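Local coordinates for protein sugar kinase (Agrobacterium tumefaciens, PDB 2RBC) that probably phosphorylates a carbohydrate substrate at the expense of ATP, as a sugar kinase of the pfkB (ribokinase) family, at residues Q63-M68 with R100-S105; A303-T308 with G315-E320; V229-Y234 with W249-D254; D173-A178 with P202-I207. All blocks are in the same frame, centred on the assembly; numbering follows the deposited sequence. Where two conformers were deposited one is given.

In the fold
The four contacts follow one another along the chain, so none nests in or crosses another. Contact 1 closes the path from strand 60-66 through helix 68-78 and strand 82-90 to helix 93-104, tying the four-stranded sheet to the main α/β domain. Contact 4 closes the path from helix 168-180 through strand 185-189 and helix 194-200 to the turn entering strand 206-210. Contact 3 closes the short path from helix 223-233 into strand 248-251; it shares the large sheet with contact 4, their centres about 16 Å apart. Contact 2 comes last, where the loop between helices 292-307 and 319-330 folds back on the first. Centres lie farthest apart, about 34 Å, for contacts 1 and 3.

Contact 1: residues Q63-M68 with R100-S105; sequences QIAEGM and RDLSES
Asp101, the first residue of 100-105 to touch strand 63-66, reaches the strand through its carboxylate. Its CG stands anti to the backbone N (chi1 -177°), a setting that carries the group out from the helix towards the strand. There OD2 accepts the backbone N-H of Ala65, with N and OD2 2.8 Å apart and a nearly straight N-H...O angle of 169°. The same oxygen sits 3.4 Å from Ala65 CB, and it lies beside Ile64, whose CG1 is 4.0 Å from it. Leu102, the next residue along the helix, meets the same methyl from a direction roughly at right angles to that of Asp101. Its CG packs on Ala65 CB at 3.8 Å, while CD2 comes within 3.5 Å of Ala65 O. At the helix end Ser105 turns back, its OG giving a hydrogen bond of 2.7 Å to Asp101 O from above the carbonyl plane.

Strand 60-66 is an outermost strand of its four-stranded sheet within this chain. Ile64 and Glu66 pair with strand 39-45, whereas Ala65 faces the other way, its N held by Asp101 and its O by Arg313. Arg313 also bonds Ser105 OG and forms a long, weak ion pair with Asp101. The chemistry therefore implies a polar strand edge satisfied by side chains, with the carboxylate charge probably moderated by the neighbouring arginine.

Contact 2: residues A303-T308 with G315-E320; sequences AALKCT and GAPTRE
The loop joining helix 292-307 to helix 319-330 folds back on the end of the first helix, where Leu305 and Lys306 pack against Gly315 and Pro317 of the returning chain. The backbones come very close, with Lys306 CA and Gly315 CA 4.3 Å apart, an approach suited to a residue that has no side chain. Lys306 CA presents its hydrogen to Gly315 O at 3.4 Å in a CA-H...O contact. Apolar packing follows at the proline: Leu305 CD1 meets Pro317 CB at 3.7 Å, and Leu305 CB lies at the same distance from Pro317 CG.

No direct hydrogen bond spans the segments, but two waters do. One donates to Gly315 O at 2.7 Å and, weakly, to Leu305 O, which already accepts the N-H of Thr308 and its OG1 (2.6 Å, in the carbonyl plane). The other accepts from Gly315 N at 2.8 Å and from Lys306 NZ at 3.1 Å. The lysine chain reaches this water by bending at chi2, chi3 and chi4, its CG first running past Ala316 N. NZ is gripped further by the carbonyls of Asp270 and Gly312, and weakly by that of Leu272. Beyond the proline, Thr318 N-caps the next helix, its OG1 bonding Glu321 N.

In ribokinase, loops that probably correspond to these bind a monovalent cation, largely through carbonyl oxygens; the Lys306 ammonium, set among such carbonyls, is consistent with a built-in positive charge at a comparable place in this ribokinase-family fold.

Contact 3: residues V229-Y234 with W249-D254; sequences VLHARY and WWTEAD
His231, near the end of helix 223-233, is the residue most buried by this contact and leans on Thr251, the last residue of strand 248-251. The helix here packs beside a β-meander, strands 238-242, 248-251 and 258-261, at the edge of the large sheet. With CG anti to the backbone N (chi1 170°), the imidazole is directed from the helix towards the strand end. Its CB touches Thr251 OG1 at 3.6 Å, and CE1 passes 4.0 Å from Glu252 O.

The polar link is made by a single water. It lies in the plane of the imidazole, 2.7 Å from His231 ND1, and equally close to Thr251 OG1. The same water is also hydrogen-bonded to Glu252 O at 2.8 Å, so one solvent molecule binds a helix side chain, a strand side chain and the backbone just after the strand. Asp254, third in buried area, contributes through its backbone: its C sits near the plane of the histidine ring, at the CE1 edge. Pro256 also touches the histidine side chain, while Thr251 packs on Ile239 and Val258 of the flanking strands.

Just past the strand, Glu252 turns its side chain away from the helix, to Ser292 and Trp250. Trp250 NE1 donates to Glu252 OE2 over 3.0 Å at 159°, in the indole plane but from above the carboxylate plane.

Contact 4: residues D173-A178 with P202-I207; sequences DVLTVA and PAATHI
Leu175, on helix 168-180, meets Ala203 in an α/β layer of Rossmann-like character: the helix links parallel strands 160-163 and 185-189, a β-α-β crossover, and 202-207 leads from helix 194-200 into the next parallel strand, 206-210. The leucine carries most of the contact on the helix side. Its CB packs on Ala203 CB at 3.7 Å and runs beside Ala203 O at 3.8 Å. Because CG is anti to the carbonyl carbon (chi1 -67°), the branched end continues past the first alanine, and CD1 reaches Ala204 CB at 4.2 Å. Leu175 also rests on Val163 and Ala185, so that one side chain touches two sheet strands as well as the turn.

Thr176, next in sequence, sits at the outer margin. OG1 touches Ala203 CB at 3.8 Å, but its polar partner is behind it on the same helix, the carbonyl O of Leu172. The methyl of Ala203 has Leu175 CB and the threonine hydroxyl as its two nearest neighbours on the helix. With no hydrogen bond between the segments, the join rests on van der Waals contact of the leucine and the threonine hydroxyl with two alanine methyls; Ala204, through its contact with Leu187, extends the packing to strand 185-189. A polar tie lies just outside, where Arg179 bonds Pro202 O.

Past the alanines the chain enters the sheet. Thr205 OG1 bonds Ala185 N, and it also shares a hydrogen bond with His206 ND1, the hydroxyl lying in the plane of the imidazole, 2.8 Å from that nitrogen.

Contact 1: residues Q63-M68 with R100-S105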
loop_
_atom_site.group_PDB
_atom_site.type_symbol
_atom_site.label_atom_id
_atom_site.label_comp_id
_atom_site.label_asym_id
_atom_site.label_seq_id
_atom_site.Cartn_x
_atom_site.Cartn_y
_atom_site.Cartn_z
ATOM N N GLN A 63 3.946 7.498 -2.767
ATOM C CA GLN A 63 4.760 6.309 -2.651
ATOM C C GLN A 63 6.222 6.675 -2.698
ATOM O O GLN A 63 6.674 7.313 -3.650
ATOM C CB GLN A 63 4.428 5.326 -3.747
ATOM C CG GLN A 63 3.010 4.799 -3.617
ATOM C CD GLN A 63 2.743 3.588 -4.504
ATOM O OE1 GLN A 63 2.674 3.711 -5.705
ATOM N NE2 GLN A 63 2.553 2.432 -3.893
ATOM N N ILE A 64 6.939 6.316 -1.637
ATOM C CA ILE A 64 8.315 6.711 -1.443
ATOM C C ILE A 64 9.143 5.584 -0.801
ATOM O O ILE A 64 8.754 4.981 0.203
ATOM C CB ILE A 64 8.418 8.100 -0.681
ATOM C CG1 ILE A 64 9.873 8.572 -0.636
ATOM C CG2 ILE A 64 7.730 8.123 0.700
ATOM C CD1 ILE A 64 9.990 10.068 -0.321
ATOM N N ALA A 65 10.293 5.290 -1.396
ATOM C CA ALA A 65 11.221 4.338 -0.809
ATOM C C ALA A 65 12.013 5.071 0.276
ATOM O O ALA A 65 12.637 6.106 0.033
ATOM C CB ALA A 65 12.196 3.734 -1.865
ATOM N N GLU A 66 11.918 4.549 1.478
ATOM C CA GLU A 66 12.547 5.150 2.616
ATOM C C GLU A 66 12.795 4.072 3.671
ATOM O O GLU A 66 13.076 2.949 3.327
ATOM C CB GLU A 66 11.719 6.387 3.068
ATOM C CG GLU A 66 10.282 6.107 3.491
ATOM C CD GLU A 66 9.508 7.366 3.773
ATOM O OE1 GLU A 66 10.053 8.478 3.547
ATOM O OE2 GLU A 66 8.369 7.269 4.268
ATOM N N GLY A 67 12.741 4.389 4.957
ATOM C CA GLY A 67 13.288 3.488 5.982
ATOM C C GLY A 67 14.450 4.200 6.645
ATOM O O GLY A 67 14.973 5.145 6.102
HETATM N N MSE A 68 14.820 3.797 7.856
HETATM C CA MSE A 68 15.807 4.542 8.614
HETATM C C MSE A 68 17.105 4.762 7.850
HETATM O O MSE A 68 17.486 5.892 7.631
HETATM C CB MSE A 68 16.078 3.860 9.939
HETATM C CG MSE A 68 14.841 3.833 10.823
HETATM SE SE MSE A 68 15.145 2.729 12.410
HETATM C CE MSE A 68 15.214 0.935 11.607
ATOM N N ARG A 100 15.103 1.559 -7.733
ATOM C CA ARG A 100 14.999 2.644 -8.687
ATOM C C ARG A 100 14.790 3.984 -8.011
ATOM O O ARG A 100 15.462 4.949 -8.351
ATOM C CB ARG A 100 13.912 2.345 -9.720
ATOM C CG ARG A 100 13.508 3.525 -10.576
ATOM C CD ARG A 100 12.674 3.068 -11.737
ATOM N NE ARG A 100 11.676 4.067 -12.092
ATOM C CZ ARG A 100 10.738 3.920 -13.047
ATOM N NH1 ARG A 100 9.858 4.905 -13.260
ATOM N NH2 ARG A 100 10.658 2.809 -13.790
ATOM N N ASP A 101 13.894 4.047 -7.045
ATOM C CA ASP A 101 13.631 5.302 -6.352
ATOM C C ASP A 101 14.890 5.781 -5.610
ATOM O O ASP A 101 15.326 6.940 -5.742
ATOM C CB ASP A 101 12.428 5.137 -5.396
ATOM C CG ASP A 101 12.043 6.465 -4.667
ATOM O OD1 ASP A 101 12.544 7.549 -5.031
ATOM O OD2 ASP A 101 11.255 6.459 -3.720
ATOM N N LEU A 102 15.486 4.883 -4.833
ATOM C CA LEU A 102 16.670 5.259 -4.072
ATOM C C LEU A 102 17.833 5.730 -4.980
ATOM O O LEU A 102 18.435 6.763 -4.724
ATOM C CB LEU A 102 17.061 4.137 -3.106
ATOM C CG LEU A 102 16.033 3.860 -1.977
ATOM C CD1 LEU A 102 16.462 2.680 -1.140
ATOM C CD2 LEU A 102 15.750 5.108 -1.083
ATOM N N SER A 103 18.136 5.036 -6.071
ATOM C CA SER A 103 19.211 5.547 -6.921
ATOM C C SER A 103 18.842 6.809 -7.679
ATOM O O SER A 103 19.709 7.615 -7.938
ATOM C CB SER A 103 19.740 4.512 -7.885
ATOM O OG SER A 103 18.688 3.740 -8.308
ATOM N N GLU A 104 17.582 6.976 -8.065
ATOM C CA GLU A 104 17.158 8.244 -8.639
ATOM C C GLU A 104 17.160 9.388 -7.615
ATOM O O GLU A 104 17.165 10.542 -7.992
ATOM C CB GLU A 104 15.784 8.093 -9.303
ATOM C CG GLU A 104 15.863 7.248 -10.554
ATOM C CD GLU A 104 14.499 7.046 -11.223
ATOM O OE1 GLU A 104 13.485 7.579 -10.701
ATOM O OE2 GLU A 104 14.447 6.366 -12.280
ATOM N N SER A 105 17.182 9.057 -6.327
ATOM C CA SER A 105 17.177 10.044 -5.238
ATOM C C SER A 105 18.612 10.420 -4.805
ATOM O O SER A 105 18.809 11.092 -3.798
ATOM C CB SER A 105 16.413 9.488 -4.055
ATOM O OG SER A 105 15.042 9.259 -4.392
#

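Contact 2: residues A303-T308 with G315-E320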
loop_
_atom_site.group_PDB
_atom_site.type_symbol
_atom_site.label_atom_id
_atom_site.label_comp_id
_atom_site.label_asym_id
_atom_site.label_seq_id
_atom_site.Cartn_x
_atom_site.Cartn_y
_atom_site.Cartn_z
ATOM N N ALA A 303 16.599 18.468 10.411
ATOM C CA ALA A 303 15.423 17.684 10.829
ATOM C C ALA A 303 14.193 18.553 10.947
ATOM O O ALA A 303 13.143 18.212 10.451
ATOM C CB ALA A 303 15.705 16.954 12.153
ATOM N N ALA A 304 14.345 19.722 11.562
ATOM C CA ALA A 304 13.261 20.715 11.701
ATOM C C ALA A 304 12.682 21.104 10.338
ATOM O O ALA A 304 11.464 21.084 10.131
ATOM C CB ALA A 304 13.747 21.967 12.514
ATOM N N LEU A 305 13.546 21.421 9.387
ATOM C CA LEU A 305 13.104 21.767 8.060
ATOM C C LEU A 305 12.268 20.655 7.457
ATOM O O LEU A 305 11.175 20.917 6.920
ATOM C CB LEU A 305 14.293 22.117 7.154
ATOM C CG LEU A 305 14.849 23.542 7.319
ATOM C CD1 LEU A 305 16.279 23.598 6.764
ATOM C CD2 LEU A 305 14.029 24.484 6.562
ATOM N N LYS A 306 12.742 19.423 7.584
ATOM C CA LYS A 306 12.049 18.301 6.972
ATOM C C LYS A 306 10.644 18.143 7.552
ATOM O O LYS A 306 9.735 17.693 6.855
ATOM C CB LYS A 306 12.851 17.022 7.175
ATOM C CG LYS A 306 12.293 15.778 6.488
ATOM C CD LYS A 306 11.989 14.698 7.491
ATOM C CE LYS A 306 10.751 14.990 8.313
ATOM N NZ LYS A 306 9.481 14.923 7.493
ATOM N N CYS A 307 10.469 18.524 8.808
ATOM C CA CYS A 307 9.171 18.371 9.505
ATOM C C CYS A 307 8.060 19.263 8.992
ATOM O O CYS A 307 6.884 18.990 9.236
ATOM C CB CYS A 307 9.324 18.557 11.032
ATOM S SG CYS A 307 10.174 17.221 11.864
ATOM N N THR A 308 8.419 20.297 8.240
ATOM C CA THR A 308 7.465 21.252 7.713
ATOM C C THR A 308 6.853 20.872 6.388
ATOM O O THR A 308 6.029 21.608 5.873
ATOM C CB THR A 308 8.128 22.644 7.600
ATOM O OG1 THR A 308 9.167 22.602 6.618
ATOM C CG2 THR A 308 8.680 23.052 8.948
ATOM N N GLY A 315 10.871 15.955 2.409
ATOM C CA GLY A 315 11.248 17.295 2.862
ATOM C C GLY A 315 12.695 17.527 3.259
ATOM O O GLY A 315 13.005 18.610 3.771
ATOM N N ALA A 316 13.567 16.527 3.106
ATOM C CA ALA A 316 14.964 16.672 3.536
ATOM C C ALA A 316 15.537 17.908 2.828
ATOM O O ALA A 316 15.477 17.994 1.617
ATOM C CB ALA A 316 15.774 15.427 3.212
ATOM N N PRO A 317 16.030 18.895 3.591
ATOM C CA PRO A 317 16.574 20.104 2.934
ATOM C C PRO A 317 17.955 19.952 2.323
ATOM O O PRO A 317 18.701 19.029 2.650
ATOM C CB PRO A 317 16.645 21.108 4.083
ATOM C CG PRO A 317 16.922 20.295 5.248
ATOM C CD PRO A 317 16.101 19.018 5.055
ATOM N N THR A 318 18.277 20.894 1.452
ATOM C CA THR A 318 19.610 21.074 0.948
ATOM C C THR A 318 20.522 21.586 2.045
ATOM O O THR A 318 20.052 22.067 3.088
ATOM C CB THR A 318 19.641 22.010 -0.277
ATOM O OG1 THR A 318 19.511 23.383 0.127
ATOM C CG2 THR A 318 18.553 21.605 -1.281
ATOM N N ARG A 319 21.835 21.467 1.803
ATOM C CA ARG A 319 22.819 21.943 2.737
ATOM C C ARG A 319 22.675 23.471 2.905
ATOM O O ARG A 319 22.695 23.998 4.024
ATOM C CB ARG A 319 24.218 21.592 2.231
ATOM C CG ARG A 319 25.360 21.945 3.132
ATOM C CD ARG A 319 25.179 21.346 4.539
ATOM N NE ARG A 319 26.333 21.573 5.416
ATOM C CZ ARG A 319 27.339 20.710 5.551
ATOM N NH1 ARG A 319 27.357 19.577 4.853
ATOM N NH2 ARG A 319 28.328 20.975 6.387
ATOM N N GLU A 320 22.504 24.135 1.767
ATOM C CA GLU A 320 22.315 25.576 1.676
ATOM C C GLU A 320 21.094 26.055 2.486
ATOM O O GLU A 320 21.187 26.985 3.285
ATOM C CB GLU A 320 22.164 25.964 0.208
ATOM C CG GLU A 320 23.428 25.736 -0.666
ATOM C CD GLU A 320 23.814 24.253 -0.856
ATOM O OE1 GLU A 320 22.897 23.369 -0.883
ATOM O OE2 GLU A 320 25.054 23.999 -0.955
HETATM O O HOH W 1 12.275 21.244 3.970
HETATM O O HOH W 2 8.991 15.599 4.517
#

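Contact 3: residues V229-Y234 with W249-D254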
loop_
_atom_site.group_PDB
_atom_site.type_symbol
_atom_site.label_atom_id
_atom_site.label_comp_id
_atom_site.label_asym_id
_atom_site.label_seq_id
_atom_site.Cartn_x
_atom_site.Cartn_y
_atom_site.Cartn_z
ATOM N N VAL A 229 23.722 7.691 32.877
ATOM C CA VAL A 229 23.792 6.241 32.894
ATOM C C VAL A 229 24.400 5.738 31.584
ATOM O O VAL A 229 25.225 4.845 31.593
ATOM C CB VAL A 229 22.400 5.573 33.088
ATOM C CG1 VAL A 229 22.610 4.115 33.577
ATOM C CG2 VAL A 229 21.572 6.342 34.091
ATOM N N LEU A 230 23.993 6.327 30.462
ATOM C CA LEU A 230 24.444 5.871 29.176
ATOM C C LEU A 230 25.939 6.210 29.005
ATOM O O LEU A 230 26.687 5.411 28.462
ATOM C CB LEU A 230 23.591 6.479 28.040
ATOM C CG LEU A 230 22.155 5.970 27.898
ATOM C CD1 LEU A 230 21.369 6.786 26.841
ATOM C CD2 LEU A 230 22.207 4.450 27.542
ATOM N N HIS A 231 26.377 7.358 29.500
ATOM C CA HIS A 231 27.788 7.661 29.478
ATOM C C HIS A 231 28.618 6.647 30.299
ATOM O O HIS A 231 29.655 6.181 29.870
ATOM C CB HIS A 231 28.085 9.058 30.003
ATOM C CG HIS A 231 29.552 9.281 30.205
ATOM N ND1 HIS A 231 30.423 9.411 29.144
ATOM C CD2 HIS A 231 30.314 9.265 31.322
ATOM C CE1 HIS A 231 31.653 9.528 29.608
ATOM N NE2 HIS A 231 31.612 9.461 30.928
ATOM N N ALA A 232 28.144 6.337 31.495
ATOM C CA ALA A 232 28.837 5.443 32.393
ATOM C C ALA A 232 28.953 4.066 31.769
ATOM O O ALA A 232 29.973 3.423 31.932
ATOM C CB ALA A 232 28.142 5.367 33.752
ATOM N N ARG A 233 27.913 3.619 31.070
ATOM C CA ARG A 233 27.920 2.319 30.402
ATOM C C ARG A 233 28.896 2.247 29.209
ATOM O O ARG A 233 29.486 1.212 28.960
ATOM C CB ARG A 233 26.520 1.938 29.937
ATOM C CG ARG A 233 25.606 1.577 31.064
ATOM C CD ARG A 233 24.271 1.139 30.511
ATOM N NE ARG A 233 23.304 0.981 31.586
ATOM C CZ ARG A 233 22.019 0.715 31.386
ATOM N NH1 ARG A 233 21.543 0.615 30.155
ATOM N NH2 ARG A 233 21.208 0.602 32.421
ATOM N N TYR A 234 29.012 3.348 28.491
ATOM C CA TYR A 234 29.787 3.467 27.257
ATOM C C TYR A 234 30.705 4.709 27.318
ATOM O O TYR A 234 30.563 5.639 26.514
ATOM C CB TYR A 234 28.830 3.598 26.085
ATOM C CG TYR A 234 27.769 2.550 26.041
ATOM C CD1 TYR A 234 28.089 1.211 25.904
ATOM C CD2 TYR A 234 26.428 2.899 26.164
ATOM C CE1 TYR A 234 27.094 0.231 25.893
ATOM C CE2 TYR A 234 25.443 1.952 26.144
ATOM C CZ TYR A 234 25.774 0.620 25.993
ATOM O OH TYR A 234 24.762 -0.308 25.969
ATOM N N TRP A 249 20.339 16.081 24.051
ATOM C CA TRP A 249 21.312 16.004 25.123
ATOM C C TRP A 249 22.418 15.068 24.711
ATOM O O TRP A 249 22.153 14.066 24.071
ATOM C CB TRP A 249 20.671 15.433 26.385
ATOM C CG TRP A 249 19.779 16.393 27.100
ATOM C CD1 TRP A 249 20.116 17.175 28.160
ATOM C CD2 TRP A 249 18.408 16.676 26.811
ATOM N NE1 TRP A 249 19.041 17.921 28.554
ATOM C CE2 TRP A 249 17.973 17.620 27.757
ATOM C CE3 TRP A 249 17.498 16.193 25.861
ATOM C CZ2 TRP A 249 16.674 18.122 27.782
ATOM C CZ3 TRP A 249 16.173 16.689 25.893
ATOM C CH2 TRP A 249 15.791 17.655 26.838
ATOM N N TRP A 250 23.664 15.389 25.058
ATOM C CA TRP A 250 24.768 14.474 24.708
ATOM C C TRP A 250 25.928 14.578 25.669
ATOM O O TRP A 250 26.073 15.571 26.412
ATOM C CB TRP A 250 25.267 14.703 23.252
ATOM C CG TRP A 250 26.217 15.889 23.043
ATOM C CD1 TRP A 250 27.568 15.850 23.029
ATOM C CD2 TRP A 250 25.851 17.244 22.780
ATOM N NE1 TRP A 250 28.083 17.104 22.793
ATOM C CE2 TRP A 250 27.044 17.978 22.624
ATOM C CE3 TRP A 250 24.618 17.915 22.655
ATOM C CZ2 TRP A 250 27.052 19.361 22.384
ATOM C CZ3 TRP A 250 24.622 19.267 22.393
ATOM C CH2 TRP A 250 25.839 19.978 22.251
ATOM N N THR A 251 26.750 13.529 25.617
ATOM C CA THR A 251 28.030 13.465 26.294
ATOM C C THR A 251 29.121 13.067 25.283
ATOM O O THR A 251 28.940 12.197 24.417
ATOM C CB THR A 251 28.001 12.472 27.513
ATOM O OG1 THR A 251 27.684 11.160 27.053
ATOM C CG2 THR A 251 26.987 12.870 28.584
ATOM N N GLU A 252 30.269 13.728 25.405
ATOM C CA GLU A 252 31.440 13.394 24.614
ATOM C C GLU A 252 32.118 12.142 25.154
ATOM O O GLU A 252 31.964 11.790 26.336
ATOM C CB GLU A 252 32.450 14.536 24.666
ATOM C CG GLU A 252 31.892 15.905 24.293
ATOM C CD GLU A 252 31.677 16.090 22.802
ATOM O OE1 GLU A 252 32.144 15.240 21.995
ATOM O OE2 GLU A 252 31.034 17.112 22.454
ATOM N N ALA A 253 32.926 11.508 24.300
ATOM C CA ALA A 253 33.827 10.447 24.726
ATOM C C ALA A 253 34.671 10.913 25.889
ATOM O O ALA A 253 35.093 12.054 25.910
ATOM C CB ALA A 253 34.741 10.022 23.573
ATOM N N ASP A 254 34.839 10.017 26.857
ATOM C CA ASP A 254 35.742 10.160 27.995
ATOM C C ASP A 254 35.414 11.312 28.968
ATOM O O ASP A 254 36.250 11.640 29.804
ATOM C CB ASP A 254 37.218 10.214 27.525
ATOM C CG ASP A 254 37.662 8.948 26.746
ATOM O OD1 ASP A 254 37.145 7.823 26.932
ATOM O OD2 ASP A 254 38.585 9.091 25.929
HETATM O O HOH W 3 29.985 9.845 26.500
#

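Contact 4: residues D173-A178 with P202-I207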
loop_
_atom_site.group_PDB
_atom_site.type_symbol
_atom_site.label_atom_id
_atom_site.label_comp_id
_atom_site.label_asym_id
_atom_site.label_seq_id
_atom_site.Cartn_x
_atom_site.Cartn_y
_atom_site.Cartn_z
ATOM N N ASP A 173 29.094 -5.797 12.109
ATOM C CA ASP A 173 30.319 -5.927 11.329
ATOM C C ASP A 173 30.777 -4.609 10.763
ATOM O O ASP A 173 31.983 -4.306 10.757
ATOM C CB ASP A 173 30.095 -6.837 10.143
ATOM C CG ASP A 173 30.249 -8.288 10.473
ATOM O OD1 ASP A 173 30.666 -8.630 11.618
ATOM O OD2 ASP A 173 29.950 -9.101 9.555
ATOM N N VAL A 174 29.832 -3.832 10.244
ATOM C CA VAL A 174 30.180 -2.538 9.649
ATOM C C VAL A 174 30.756 -1.568 10.719
ATOM O O VAL A 174 31.765 -0.865 10.491
ATOM C CB VAL A 174 28.970 -1.925 8.900
ATOM C CG1 VAL A 174 29.268 -0.465 8.555
ATOM C CG2 VAL A 174 28.635 -2.773 7.592
ATOM N N LEU A 175 30.114 -1.536 11.884
ATOM C CA LEU A 175 30.605 -0.712 12.976
ATOM C C LEU A 175 32.017 -1.130 13.400
ATOM O O LEU A 175 32.877 -0.291 13.567
ATOM C CB LEU A 175 29.679 -0.723 14.208
ATOM C CG LEU A 175 28.309 -0.066 14.058
ATOM C CD1 LEU A 175 27.425 -0.366 15.314
ATOM C CD2 LEU A 175 28.421 1.440 13.798
ATOM N N THR A 176 32.216 -2.429 13.597
ATOM C CA THR A 176 33.500 -2.964 14.026
ATOM C C THR A 176 34.624 -2.633 13.070
ATOM O O THR A 176 35.693 -2.133 13.489
ATOM C CB THR A 176 33.415 -4.472 14.237
ATOM O OG1 THR A 176 32.413 -4.717 15.225
ATOM C CG2 THR A 176 34.794 -5.062 14.727
ATOM N N VAL A 177 34.401 -2.907 11.791
ATOM C CA VAL A 177 35.456 -2.704 10.781
ATOM C C VAL A 177 35.735 -1.189 10.680
ATOM O O VAL A 177 36.887 -0.744 10.759
ATOM C CB VAL A 177 35.050 -3.336 9.400
ATOM C CG1 VAL A 177 36.081 -2.995 8.295
ATOM C CG2 VAL A 177 34.883 -4.865 9.548
ATOM N N ALA A 178 34.670 -0.370 10.629
ATOM C CA ALA A 178 34.855 1.069 10.497
ATOM C C ALA A 178 35.693 1.648 11.658
ATOM O O ALA A 178 36.629 2.451 11.462
ATOM C CB ALA A 178 33.490 1.776 10.410
ATOM N N PRO A 202 28.203 -1.427 21.954
ATOM C CA PRO A 202 29.647 -1.514 22.232
ATOM C C PRO A 202 30.570 -1.393 21.011
ATOM O O PRO A 202 31.745 -1.073 21.195
ATOM C CB PRO A 202 29.796 -2.901 22.877
ATOM C CG PRO A 202 28.423 -3.212 23.410
ATOM C CD PRO A 202 27.512 -2.655 22.381
ATOM N N ALA A 203 30.057 -1.590 19.791
ATOM C CA ALA A 203 30.871 -1.479 18.568
ATOM C C ALA A 203 31.022 -0.084 17.986
ATOM O O ALA A 203 31.904 0.134 17.163
ATOM C CB ALA A 203 30.345 -2.421 17.466
ATOM N N ALA A 204 30.205 0.869 18.433
ATOM C CA ALA A 204 30.122 2.189 17.811
ATOM C C ALA A 204 31.088 3.178 18.456
ATOM O O ALA A 204 31.445 3.047 19.620
ATOM C CB ALA A 204 28.685 2.739 17.880
ATOM N N THR A 205 31.507 4.180 17.692
ATOM C CA THR A 205 32.230 5.323 18.249
ATOM C C THR A 205 31.251 6.447 18.671
ATOM O O THR A 205 31.584 7.278 19.488
ATOM C CB THR A 205 33.239 5.884 17.216
ATOM O OG1 THR A 205 32.526 6.300 16.050
ATOM C CG2 THR A 205 34.307 4.818 16.806
ATOM N N HIS A 206 30.057 6.461 18.073
ATOM C CA HIS A 206 29.032 7.484 18.288
ATOM C C HIS A 206 27.686 6.824 18.263
ATOM O O HIS A 206 27.435 6.038 17.371
ATOM C CB HIS A 206 29.003 8.507 17.151
ATOM C CG HIS A 206 30.236 9.340 17.022
ATOM N ND1 HIS A 206 31.403 8.864 16.448
ATOM C CD2 HIS A 206 30.440 10.649 17.292
ATOM C CE1 HIS A 206 32.281 9.853 16.419
ATOM N NE2 HIS A 206 31.719 10.947 16.928
ATOM N N ILE A 207 26.824 7.110 19.239
ATOM C CA ILE A 207 25.440 6.607 19.201
ATOM C C ILE A 207 24.456 7.755 19.370
ATOM O O ILE A 207 24.639 8.598 20.248
ATOM C CB ILE A 207 25.150 5.570 20.311
ATOM C CG1 ILE A 207 26.208 4.464 20.389
ATOM C CG2 ILE A 207 23.728 5.016 20.158
ATOM C CD1 ILE A 207 26.082 3.553 21.640
#